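Local atomic coordinates of putative methyl-accepting chemotaxis signal transduction protein (Campylobacter jejuni subsp. jejuni serotype O:2, PDB entry 4XMR), a protein that binds isoleucine in its sensory domain and probably acts as a chemoreceptor that passes amino-acid signals across the membrane. Residues D109-K113 and D114-E118; Q37-T40 and R41-K45; L15-Q18 and T19-K23. All coordinates share one frame; numbering follows the deposited sequence.

Contact 1 of 3, residues D109-K113 and D114-E118. With ILE (isoleucine), chain E.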
ATOM      1  N   ASP B 109     -14.710 -20.114  20.752  1.00 29.49           N
ATOM      2  CA  ASP B 109     -14.454 -19.478  22.055  1.00 30.12           C
ATOM      3  C   ASP B 109     -14.230 -17.972  21.967  1.00 29.34           C
ATOM      4  O   ASP B 109     -13.255 -17.458  22.511  1.00 30.02           O
ATOM      5  CB  ASP B 109     -13.225 -20.097  22.724  1.00 32.78           C
ATOM      6  CG  ASP B 109     -13.396 -21.571  23.022  1.00 44.17           C
ATOM      7  OD1 ASP B 109     -14.515 -21.987  23.388  1.00 53.26           O
ATOM      8  OD2 ASP B 109     -12.401 -22.316  22.892  1.00 49.13           O
ATOM      9  N   ILE B 110     -15.122 -17.258  21.298  1.00 25.65           N
ATOM     10  CA  ILE B 110     -14.820 -15.873  20.955  1.00 25.39           C
ATOM     11  C   ILE B 110     -14.995 -14.858  22.080  1.00 29.47           C
ATOM     12  O   ILE B 110     -14.268 -13.868  22.124  1.00 30.30           O
ATOM     13  CB  ILE B 110     -15.618 -15.407  19.739  1.00 23.73           C
ATOM     14  CG1 ILE B 110     -17.102 -15.292  20.088  1.00 24.91           C
ATOM     15  CG2 ILE B 110     -15.371 -16.359  18.589  1.00 22.83           C
ATOM     16  CD1 ILE B 110     -17.916 -14.575  19.054  1.00 23.52           C
ATOM     17  N   LYS B 111     -15.937 -15.101  22.989  1.00 28.48           N
ATOM     18  CA  LYS B 111     -16.315 -14.076  23.961  1.00 28.82           C
ATOM     19  C   LYS B 111     -15.224 -13.772  24.981  1.00 28.01           C
ATOM     20  O   LYS B 111     -15.301 -12.779  25.697  1.00 30.58           O
ATOM     21  CB  LYS B 111     -17.630 -14.428  24.664  1.00 31.35           C
ATOM     22  CG  LYS B 111     -18.847 -14.340  23.762  1.00 35.60           C
ATOM     23  CD  LYS B 111     -20.134 -14.527  24.542  1.00 44.23           C
ATOM     24  CE  LYS B 111     -20.380 -13.368  25.492  1.00 47.56           C
ATOM     25  NZ  LYS B 111     -21.678 -13.515  26.207  1.00 56.18           N
ATOM     26  N   THR B 112     -14.208 -14.622  25.040  1.00 25.48           N
ATOM     27  CA  THR B 112     -13.104 -14.389  25.953  1.00 26.23           C
ATOM     28  C   THR B 112     -11.844 -13.953  25.210  1.00 28.66           C
ATOM     29  O   THR B 112     -10.770 -13.876  25.799  1.00 31.66           O
ATOM     30  CB  THR B 112     -12.801 -15.646  26.814  1.00 31.51           C
ATOM     31  OG1 THR B 112     -12.707 -16.795  25.962  1.00 38.76           O
ATOM     32  CG2 THR B 112     -13.902 -15.875  27.866  1.00 31.15           C
ATOM     33  N   LYS B 113     -11.979 -13.654  23.922  1.00 26.60           N
ATOM     34  CA  LYS B 113     -10.831 -13.246  23.116  1.00 23.13           C
ATOM     35  C   LYS B 113     -10.663 -11.736  23.054  1.00 24.04           C
ATOM     36  O   LYS B 113     -11.639 -10.992  23.113  1.00 23.79           O
ATOM     37  CB  LYS B 113     -10.912 -13.841  21.710  1.00 30.27           C
ATOM     38  CG  LYS B 113     -10.622 -15.324  21.720  1.00 37.65           C
ATOM     39  CD  LYS B 113     -10.589 -15.919  20.336  1.00 37.43           C
ATOM     40  CE  LYS B 113     -10.227 -17.400  20.392  1.00 36.03           C
ATOM     41  NZ  LYS B 113     -10.241 -18.050  19.049  1.00 42.77           N
ATOM     42  N   ASP B 114      -9.413 -11.295  22.952  1.00 26.48           N
ATOM     43  CA  ASP B 114      -9.099  -9.873  22.988  1.00 24.49           C
ATOM     44  C   ASP B 114      -9.737  -9.099  21.842  1.00 19.67           C
ATOM     45  O   ASP B 114     -10.294  -8.020  22.062  1.00 20.43           O
ATOM     46  CB  ASP B 114      -7.582  -9.644  23.020  1.00 28.62           C
ATOM     47  CG  ASP B 114      -7.037  -9.522  24.435  1.00 36.82           C
ATOM     48  OD1 ASP B 114      -7.730  -9.939  25.385  1.00 37.40           O
ATOM     49  OD2 ASP B 114      -5.911  -9.006  24.595  1.00 49.92           O
ATOM     50  N   TRP B 115      -9.683  -9.644  20.626  1.00 19.47           N
ATOM     51  CA  TRP B 115     -10.266  -8.935  19.488  1.00 18.74           C
ATOM     52  C   TRP B 115     -11.748  -8.692  19.718  1.00 17.04           C
ATOM     53  O   TRP B 115     -12.299  -7.687  19.273  1.00 16.55           O
ATOM     54  CB  TRP B 115     -10.021  -9.653  18.146  1.00 16.17           C
ATOM     55  CG  TRP B 115     -10.654 -11.020  17.988  1.00 15.78           C
ATOM     56  CD1 TRP B 115     -10.021 -12.228  18.098  1.00 15.64           C
ATOM     57  CD2 TRP B 115     -12.018 -11.314  17.646  1.00 14.34           C
ATOM     58  NE1 TRP B 115     -10.906 -13.251  17.871  1.00 16.68           N
ATOM     59  CE2 TRP B 115     -12.140 -12.716  17.597  1.00 14.83           C
ATOM     60  CE3 TRP B 115     -13.153 -10.529  17.397  1.00 13.72           C
ATOM     61  CZ2 TRP B 115     -13.344 -13.351  17.299  1.00 15.15           C
ATOM     62  CZ3 TRP B 115     -14.346 -11.160  17.099  1.00 14.90           C
ATOM     63  CH2 TRP B 115     -14.434 -12.556  17.055  1.00 14.36           C
ATOM     64  N   TYR B 116     -12.381  -9.608  20.442  1.00 16.78           N
ATOM     65  CA  TYR B 116     -13.800  -9.486  20.722  1.00 16.63           C
ATOM     66  C   TYR B 116     -14.016  -8.531  21.898  1.00 17.41           C
ATOM     67  O   TYR B 116     -14.721  -7.528  21.777  1.00 18.67           O
ATOM     68  CB  TYR B 116     -14.407 -10.868  20.994  1.00 19.13           C
ATOM     69  CG  TYR B 116     -15.904 -10.870  21.197  1.00 18.77           C
ATOM     70  CD1 TYR B 116     -16.448 -10.744  22.465  1.00 20.40           C
ATOM     71  CD2 TYR B 116     -16.773 -11.008  20.120  1.00 16.84           C
ATOM     72  CE1 TYR B 116     -17.805 -10.745  22.654  1.00 21.62           C
ATOM     73  CE2 TYR B 116     -18.138 -11.010  20.305  1.00 19.14           C
ATOM     74  CZ  TYR B 116     -18.646 -10.876  21.574  1.00 19.27           C
ATOM     75  OH  TYR B 116     -20.006 -10.879  21.768  1.00 21.93           O
ATOM     76  N   GLN B 117     -13.387  -8.826  23.028  1.00 20.11           N
ATOM     77  CA  GLN B 117     -13.622  -8.034  24.228  1.00 22.47           C
ATOM     78  C   GLN B 117     -13.155  -6.586  24.102  1.00 20.09           C
ATOM     79  O   GLN B 117     -13.832  -5.671  24.565  1.00 22.78           O
ATOM     80  CB  GLN B 117     -13.027  -8.721  25.454  1.00 29.17           C
ATOM     81  CG  GLN B 117     -13.857  -9.912  25.903  1.00 32.20           C
ATOM     82  CD  GLN B 117     -15.252  -9.514  26.368  1.00 36.44           C
ATOM     83  OE1 GLN B 117     -15.429  -8.510  27.064  1.00 49.78           O
ATOM     84  NE2 GLN B 117     -16.250 -10.302  25.987  1.00 41.80           N
ATOM     85  N   GLU B 118     -12.024  -6.365  23.445  1.00 20.73           N
ATOM     86  CA  GLU B 118     -11.512  -5.000  23.328  1.00 20.84           C
ATOM     87  C   GLU B 118     -12.371  -4.131  22.415  1.00 18.99           C
ATOM     88  O   GLU B 118     -12.503  -2.929  22.635  1.00 23.32           O
ATOM     89  CB  GLU B 118     -10.047  -4.995  22.888  1.00 22.03           C
ATOM     90  CG  GLU B 118      -9.104  -5.580  23.928  1.00 23.14           C
ATOM     91  CD  GLU B 118      -9.182  -4.846  25.254  1.00 31.12           C
ATOM     92  OE1 GLU B 118      -9.204  -3.597  25.242  1.00 33.71           O
ATOM     93  OE2 GLU B 118      -9.235  -5.519  26.305  1.00 36.53           O
TER
HETATM   94  N   ILE E 301      -8.359 -15.211  14.162  1.00 18.04           N
HETATM   95  CA  ILE E 301      -9.527 -15.304  15.023  1.00 18.60           C
HETATM   96  C   ILE E 301      -9.131 -16.074  16.275  1.00 19.77           C
HETATM   97  O   ILE E 301      -9.748 -15.936  17.325  1.00 22.92           O
HETATM   98  CB  ILE E 301     -10.725 -15.967  14.292  1.00 16.76           C
HETATM   99  CG1 ILE E 301     -12.015 -15.741  15.085  1.00 19.03           C
HETATM  100  CG2 ILE E 301     -10.473 -17.447  14.039  1.00 21.05           C
HETATM  101  CD1 ILE E 301     -13.279 -16.112  14.329  1.00 21.36           C
HETATM  102  OXT ILE E 301      -8.153 -16.824  16.256  1.00 19.87           O
HETATM  103  O   HOH W   1     -10.335 -11.639  26.819  1.00 42.36           O
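Lys113 and Trp115 converge on the carboxylate of the bound isoleucine. Lys113 sits at the N-cap position of helix 114-120, and its extended chain crosses the indole. Its CB lies over one face of the Trp115 five-membered ring in a CH-pi contact, 4.2 Å from the centroid. The chain then carries NZ to the O atom of isoleucine, a hydrogen bond of 2.8 Å. Trp115 NE1 donates to that same O at 3.0 Å and 156°, with the oxygen at the ring edge, near its plane. Lys113 NZ also bonds Leu108 O and Thr134 OG1, which fixes the ammonium group.

Tyr116 turns back over the loop, its CG anti to the backbone N (chi1 -176°). Ile110 CD1 packs 3.8 Å from Tyr116 CE2. The Lys111 chain lies side by side with the ring and points the same way, with Lys111 CG 3.9 Å from Tyr116 CE1. Its NZ goes on to Asn86 OD1. Gln117 ties the helix start to the loop. Gln117 N meets Lys113 O at 2.8 Å, almost straight at 179°. Gln117 NE2 reaches Lys111 O at 2.7 Å, in the carbonyl plane but more bent.

Lys113 and Trp115 line part of the amino-acid pocket of a PDC (Cache) sensor domain. One ligand oxygen is gripped by a cationic and a neutral donor, an arrangement consistent with recognition of the free carboxylate of an amino acid.

Contact 2 of 3, residues Q37-T40 and R41-K45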
ATOM      1  N   GLN B  37      -7.370  -0.408   8.494  1.00 10.74           N
ATOM      2  CA  GLN B  37      -8.391   0.246   9.295  1.00 11.91           C
ATOM      3  C   GLN B  37      -9.516   0.792   8.427  1.00 11.82           C
ATOM      4  O   GLN B  37     -10.691   0.634   8.764  1.00 12.37           O
ATOM      5  CB  GLN B  37      -7.790   1.362  10.146  1.00 12.58           C
ATOM      6  CG  GLN B  37      -6.924   0.880  11.295  1.00 14.88           C
ATOM      7  CD  GLN B  37      -6.201   2.029  11.960  1.00 20.25           C
ATOM      8  OE1 GLN B  37      -5.641   2.887  11.283  1.00 22.77           O
ATOM      9  NE2 GLN B  37      -6.224   2.062  13.280  1.00 25.19           N
ATOM     10  N   SER B  38      -9.156   1.432   7.318  0.58 10.90           N
ATOM     11  CA  SER B  38     -10.169   2.003   6.435  0.58 10.49           C
ATOM     12  C   SER B  38     -11.064   0.917   5.855  0.58 10.87           C
ATOM     13  O   SER B  38     -12.287   1.074   5.791  0.58 12.01           O
ATOM     14  CB  SER B  38      -9.533   2.838   5.320  0.58 11.46           C
ATOM     15  OG  SER B  38      -8.929   4.009   5.861  0.58 13.68           O
ATOM     16  N   PHE B  39     -10.453  -0.190   5.454  1.00 10.44           N
ATOM     17  CA  PHE B  39     -11.192  -1.332   4.931  1.00  9.13           C
ATOM     18  C   PHE B  39     -12.202  -1.821   5.969  1.00  9.86           C
ATOM     19  O   PHE B  39     -13.359  -2.089   5.651  1.00 10.16           O
ATOM     20  CB  PHE B  39     -10.180  -2.433   4.588  1.00 10.36           C
ATOM     21  CG  PHE B  39     -10.783  -3.784   4.281  1.00  9.97           C
ATOM     22  CD1 PHE B  39     -11.122  -4.127   2.982  1.00 10.56           C
ATOM     23  CD2 PHE B  39     -10.954  -4.730   5.286  1.00 11.46           C
ATOM     24  CE1 PHE B  39     -11.634  -5.386   2.689  1.00 10.30           C
ATOM     25  CE2 PHE B  39     -11.478  -5.986   5.008  1.00 10.83           C
ATOM     26  CZ  PHE B  39     -11.811  -6.317   3.707  1.00 10.67           C
ATOM     27  N   THR B  40     -11.749  -1.961   7.208  1.00 10.18           N
ATOM     28  CA  THR B  40     -12.592  -2.491   8.271  1.00 10.76           C
ATOM     29  C   THR B  40     -13.753  -1.549   8.579  1.00 10.93           C
ATOM     30  O   THR B  40     -14.880  -1.999   8.793  1.00 11.39           O
ATOM     31  CB  THR B  40     -11.736  -2.780   9.530  1.00 12.16           C
ATOM     32  OG1 THR B  40     -10.694  -3.693   9.166  1.00 13.02           O
ATOM     33  CG2 THR B  40     -12.570  -3.413  10.635  1.00 13.80           C
ATOM     34  N   ARG B  41     -13.492  -0.243   8.564  1.00 10.87           N
ATOM     35  CA  ARG B  41     -14.551   0.749   8.756  1.00 11.26           C
ATOM     36  C   ARG B  41     -15.589   0.693   7.639  1.00 11.61           C
ATOM     37  O   ARG B  41     -16.790   0.819   7.889  1.00 12.29           O
ATOM     38  CB  ARG B  41     -13.972   2.161   8.833  1.00 13.51           C
ATOM     39  CG  ARG B  41     -13.353   2.526  10.178  1.00 19.06           C
ATOM     40  CD  ARG B  41     -13.065   4.023  10.243  1.00 23.99           C
ATOM     41  NE  ARG B  41     -11.914   4.355   9.419  1.00 36.54           N
ATOM     42  CZ  ARG B  41     -10.671   4.401   9.877  1.00 31.85           C
ATOM     43  NH1 ARG B  41     -10.427   4.164  11.162  1.00 34.42           N
ATOM     44  NH2 ARG B  41      -9.677   4.699   9.057  1.00 31.73           N
ATOM     45  N   ALA B  42     -15.131   0.526   6.403  1.00 10.12           N
ATOM     46  CA  ALA B  42     -16.048   0.440   5.270  1.00  9.96           C
ATOM     47  C   ALA B  42     -16.947  -0.791   5.409  1.00 10.32           C
ATOM     48  O   ALA B  42     -18.159  -0.728   5.153  1.00 10.69           O
ATOM     49  CB  ALA B  42     -15.276   0.409   3.957  1.00 10.47           C
ATOM     50  N   LEU B  43     -16.349  -1.911   5.801  1.00  9.13           N
ATOM     51  CA  LEU B  43     -17.093  -3.148   6.000  1.00  8.73           C
ATOM     52  C   LEU B  43     -18.148  -2.968   7.101  1.00  9.77           C
ATOM     53  O   LEU B  43     -19.303  -3.355   6.923  1.00 10.04           O
ATOM     54  CB  LEU B  43     -16.124  -4.288   6.316  1.00  9.61           C
ATOM     55  CG  LEU B  43     -16.730  -5.662   6.577  1.00 10.63           C
ATOM     56  CD1 LEU B  43     -17.768  -6.043   5.527  1.00 11.23           C
ATOM     57  CD2 LEU B  43     -15.604  -6.685   6.583  1.00 13.04           C
ATOM     58  N   GLU B  44     -17.763  -2.366   8.226  1.00 10.31           N
ATOM     59  CA  GLU B  44     -18.720  -2.073   9.293  1.00 11.09           C
ATOM     60  C   GLU B  44     -19.911  -1.282   8.768  1.00 11.71           C
ATOM     61  O   GLU B  44     -21.060  -1.582   9.090  1.00 11.90           O
ATOM     62  CB  GLU B  44     -18.025  -1.276  10.401  1.00 15.66           C
ATOM     63  CG  GLU B  44     -18.984  -0.530  11.362  1.00 20.80           C
ATOM     64  CD  GLU B  44     -18.269   0.466  12.266  1.00 25.33           C
ATOM     65  OE1 GLU B  44     -17.361   1.185  11.782  1.00 29.78           O
ATOM     66  OE2 GLU B  44     -18.612   0.531  13.468  1.00 27.51           O
ATOM     67  N   LYS B  45     -19.630  -0.261   7.970  1.00 11.31           N
ATOM     68  CA  LYS B  45     -20.684   0.617   7.469  1.00 12.59           C
ATOM     69  C   LYS B  45     -21.638  -0.148   6.550  1.00 12.14           C
ATOM     70  O   LYS B  45     -22.857   0.033   6.629  1.00 13.07           O
ATOM     71  CB  LYS B  45     -20.083   1.833   6.760  1.00 14.48           C
ATOM     72  CG  LYS B  45     -21.085   2.892   6.322  1.00 20.48           C
ATOM     73  CD  LYS B  45     -20.368   4.084   5.682  1.00 23.27           C
ATOM     74  CE  LYS B  45     -21.356   5.118   5.161  1.00 29.44           C
ATOM     75  NZ  LYS B  45     -20.657   6.316   4.616  1.00 43.89           N
TER
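Arg41 folds back along helix 9-48 over the preceding turn. Its guanidinium lies flat above Gln37 O, which sits 3.9 Å from the plane over the centre of the group. The bend is at chi3 (-74°), which turns the end of the chain toward Gln37 and Ser38. In the conformer given, Arg41 NH2 is at best weakly bonded to Ser38 OG (3.4 Å), which also bonds Ser34 O. NH1 of Arg41 passes 4.0 Å from Gln37 CB.

Beneath this, the helix backbone is regular. Arg41 N donates to Gln37 O at 2.9 Å, and Leu43 N to Phe39 O at 3.0 Å. On another side of the helix Phe39 CE2 and Leu43 CD2 approach obliquely, 4.5 Å apart, a loose contact.

Further out, Gln37 and Arg41 both pack on Ile125. Tyr72 of helix 58-76 meets the Phe39 ring edge-to-face, and Leu157 of strand 152-162 packs on Leu43. Ser75 and His74 of the second subunit pack on Phe39 and Ala42.

This is the long N-terminal helix of the tandem PAS domain, with Phe39 and Leu43 facing the sheet and helix 58-76. Gln37 O, already used by Arg41 N, also faces the guanidinium, whose positive charge probably adds a modest electrostatic attraction.

Contact 3 of 3, residues L15-Q18 and T19-K23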
ATOM      1  N   LEU B  15      24.093   9.945   7.622  1.00 16.41           N
ATOM      2  CA  LEU B  15      23.065   9.827   8.644  1.00 15.94           C
ATOM      3  C   LEU B  15      21.713  10.344   8.144  1.00 15.23           C
ATOM      4  O   LEU B  15      20.675   9.786   8.480  1.00 15.75           O
ATOM      5  CB  LEU B  15      23.491  10.517   9.940  1.00 17.78           C
ATOM      6  CG  LEU B  15      24.248   9.608  10.934  1.00 19.20           C
ATOM      7  CD1 LEU B  15      25.484   8.962  10.325  1.00 19.18           C
ATOM      8  CD2 LEU B  15      24.600  10.371  12.205  1.00 21.81           C
ATOM      9  N   LYS B  16      21.731  11.403   7.345  1.00 16.72           N
ATOM     10  CA  LYS B  16      20.502  11.919   6.761  1.00 18.79           C
ATOM     11  C   LYS B  16      19.841  10.840   5.905  1.00 17.48           C
ATOM     12  O   LYS B  16      18.627  10.653   5.940  1.00 16.69           O
ATOM     13  CB  LYS B  16      20.787  13.180   5.941  1.00 19.62           C
ATOM     14  CG  LYS B  16      19.586  13.706   5.159  1.00 25.00           C
ATOM     15  CD  LYS B  16      19.889  15.067   4.544  1.00 31.39           C
ATOM     16  CE  LYS B  16      19.388  15.164   3.112  1.00 44.07           C
ATOM     17  NZ  LYS B  16      17.919  14.948   3.016  1.00 55.07           N
ATOM     18  N   ASN B  17      20.634  10.124   5.117  0.59 15.37           N
ATOM     19  CA  ASN B  17      20.058   9.077   4.290  0.59 16.01           C
ATOM     20  C   ASN B  17      19.537   7.915   5.127  0.59 12.96           C
ATOM     21  O   ASN B  17      18.445   7.408   4.859  0.59 14.37           O
ATOM     22  CB  ASN B  17      21.026   8.586   3.213  0.59 19.51           C
ATOM     23  CG  ASN B  17      20.336   7.694   2.181  0.59 20.36           C
ATOM     24  OD1 ASN B  17      19.545   8.165   1.355  0.59 26.01           O
ATOM     25  ND2 ASN B  17      20.628   6.400   2.229  0.59 19.87           N
ATOM     26  N   GLN B  18      20.290   7.503   6.146  1.00 12.94           N
ATOM     27  CA  GLN B  18      19.801   6.436   7.018  1.00 12.41           C
ATOM     28  C   GLN B  18      18.484   6.841   7.672  1.00 12.83           C
ATOM     29  O   GLN B  18      17.571   6.023   7.797  1.00 12.23           O
ATOM     30  CB  GLN B  18      20.830   6.060   8.084  1.00 12.79           C
ATOM     31  CG  GLN B  18      22.087   5.402   7.519  1.00 14.49           C
ATOM     32  CD  GLN B  18      21.788   4.063   6.873  1.00 19.50           C
ATOM     33  OE1 GLN B  18      21.608   3.974   5.660  1.00 23.81           O
ATOM     34  NE2 GLN B  18      21.731   3.014   7.682  1.00 20.69           N
ATOM     35  N   THR B  19      18.369   8.112   8.050  1.00 12.50           N
ATOM     36  CA  THR B  19      17.122   8.632   8.608  1.00 13.29           C
ATOM     37  C   THR B  19      15.995   8.519   7.584  1.00 12.13           C
ATOM     38  O   THR B  19      14.889   8.083   7.912  1.00 13.25           O
ATOM     39  CB  THR B  19      17.281  10.097   9.024  1.00 13.76           C
ATOM     40  OG1 THR B  19      18.275  10.176  10.047  1.00 14.85           O
ATOM     41  CG2 THR B  19      15.977  10.657   9.576  1.00 18.53           C
ATOM     42  N   ASP B  20      16.285   8.894   6.341  1.00 13.18           N
ATOM     43  CA  ASP B  20      15.290   8.778   5.275  1.00 13.97           C
ATOM     44  C   ASP B  20      14.834   7.339   5.072  1.00 13.51           C
ATOM     45  O   ASP B  20      13.644   7.065   4.897  1.00 13.37           O
ATOM     46  CB  ASP B  20      15.842   9.315   3.954  1.00 15.57           C
ATOM     47  CG  ASP B  20      15.971  10.827   3.934  1.00 18.78           C
ATOM     48  OD1 ASP B  20      15.359  11.504   4.784  1.00 24.60           O
ATOM     49  OD2 ASP B  20      16.682  11.331   3.043  1.00 25.96           O
ATOM     50  N   LEU B  21      15.775   6.408   5.080  1.00 13.25           N
ATOM     51  CA  LEU B  21      15.399   5.010   4.889  1.00 13.08           C
ATOM     52  C   LEU B  21      14.616   4.451   6.068  1.00 10.79           C
ATOM     53  O   LEU B  21      13.667   3.679   5.876  1.00 12.08           O
ATOM     54  CB  LEU B  21      16.615   4.143   4.559  1.00 12.69           C
ATOM     55  CG  LEU B  21      17.352   4.560   3.286  1.00 15.16           C
ATOM     56  CD1 LEU B  21      18.419   3.543   2.994  1.00 16.80           C
ATOM     57  CD2 LEU B  21      16.406   4.722   2.101  1.00 21.62           C
ATOM     58  N   LEU B  22      14.983   4.832   7.282  1.00 11.41           N
ATOM     59  CA  LEU B  22      14.192   4.437   8.433  1.00 11.33           C
ATOM     60  C   LEU B  22      12.755   4.946   8.303  1.00 11.18           C
ATOM     61  O   LEU B  22      11.797   4.208   8.584  1.00 12.53           O
ATOM     62  CB  LEU B  22      14.846   4.935   9.725  1.00 11.43           C
ATOM     63  CG  LEU B  22      14.095   4.579  11.010  1.00 12.09           C
ATOM     64  CD1 LEU B  22      13.913   3.071  11.155  1.00 14.13           C
ATOM     65  CD2 LEU B  22      14.853   5.141  12.215  1.00 15.10           C
ATOM     66  N   LYS B  23      12.599   6.184   7.839  1.00 11.87           N
ATOM     67  CA  LYS B  23      11.270   6.763   7.674  1.00 13.28           C
ATOM     68  C   LYS B  23      10.456   6.010   6.615  1.00 11.67           C
ATOM     69  O   LYS B  23       9.242   5.879   6.755  1.00 12.58           O
ATOM     70  CB  LYS B  23      11.334   8.259   7.361  1.00 17.88           C
ATOM     71  CG  LYS B  23       9.950   8.930   7.394  1.00 21.17           C
ATOM     72  CD  LYS B  23      10.002  10.439   7.334  1.00 27.71           C
ATOM     73  CE  LYS B  23       8.594  11.017   7.321  1.00 30.76           C
ATOM     74  NZ  LYS B  23       7.780  10.550   8.486  1.00 30.96           N
TER
HETATM   75  O   HOH W   2      18.788  11.039   1.696  1.00 28.59           O
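The Asp20 carboxylate carries Lys16 O over one face. That oxygen stands almost straight above CG of Asp20, 3.3 Å away, and not at the edge of the group. The Asp20 CG stands beside its backbone N (chi1 -72°), which keeps the carboxylate near that carbonyl. Lys16 reaches the same carboxylate with its side chain as well. The chain bends at chi3 and chi4, yet Lys16 NZ remains 3.8 Å from Asp20 OD2, a long salt bridge. The second flat group is the Asn17 amide. In the conformer given, Leu21 approaches it at a slant, with Asn17 ND2 3.7 Å from Leu21 CD1. In that same conformer one water donates to Asn17 OD1 at 3.0 Å. It also lies near Asp20 OD2, but so close that this bond is doubtful.

All of this lies on helix 9-48, the long N-terminal helix that spans both halves of a tandem PAS sensory domain. Leu21 and Leu22 pack on Ile240 of strand 236-243. On the subunit interface, Asn17 packs on Asn17 of the second subunit, and Asp20 on Leu21 of that subunit.

Thr19 adds a side-chain bond to the usual helix pattern. Its OG1 stands beside the backbone N (chi1 -62°) and donates to Leu15 O at 2.9 Å. Thr19 N donates to Leu15 O as well, also at 2.9 Å. The two donors come from opposite faces of the carbonyl plane, so Leu15 O is held twice by one residue. Asp20 N continues the helical i to i-4 pattern to Lys16 O, at 3.0 Å.

Contacts 2 and 3 lie on the same helix, 9-48, with centres 33 Å apart. Contact 3 packs on the sheet holding strand 236-243. Contact 2 packs on the sheet holding strand 152-162, which also contributes Asp160 to the isoleucine pocket. Both touch the second subunit. Contact 1 belongs to the pocket itself and touches no other protein chain of the assembly. Its centre is 19 Å from that of contact 2 and 39 Å from that of contact 3, on the opposite side of the chain's centre from the latter. The Leu43 side chain is about 12 Å from a bound isoleucine. Strand 152-162 bridges contacts 1 and 2, since Val156 meets Trp115 and Leu157 meets Leu43.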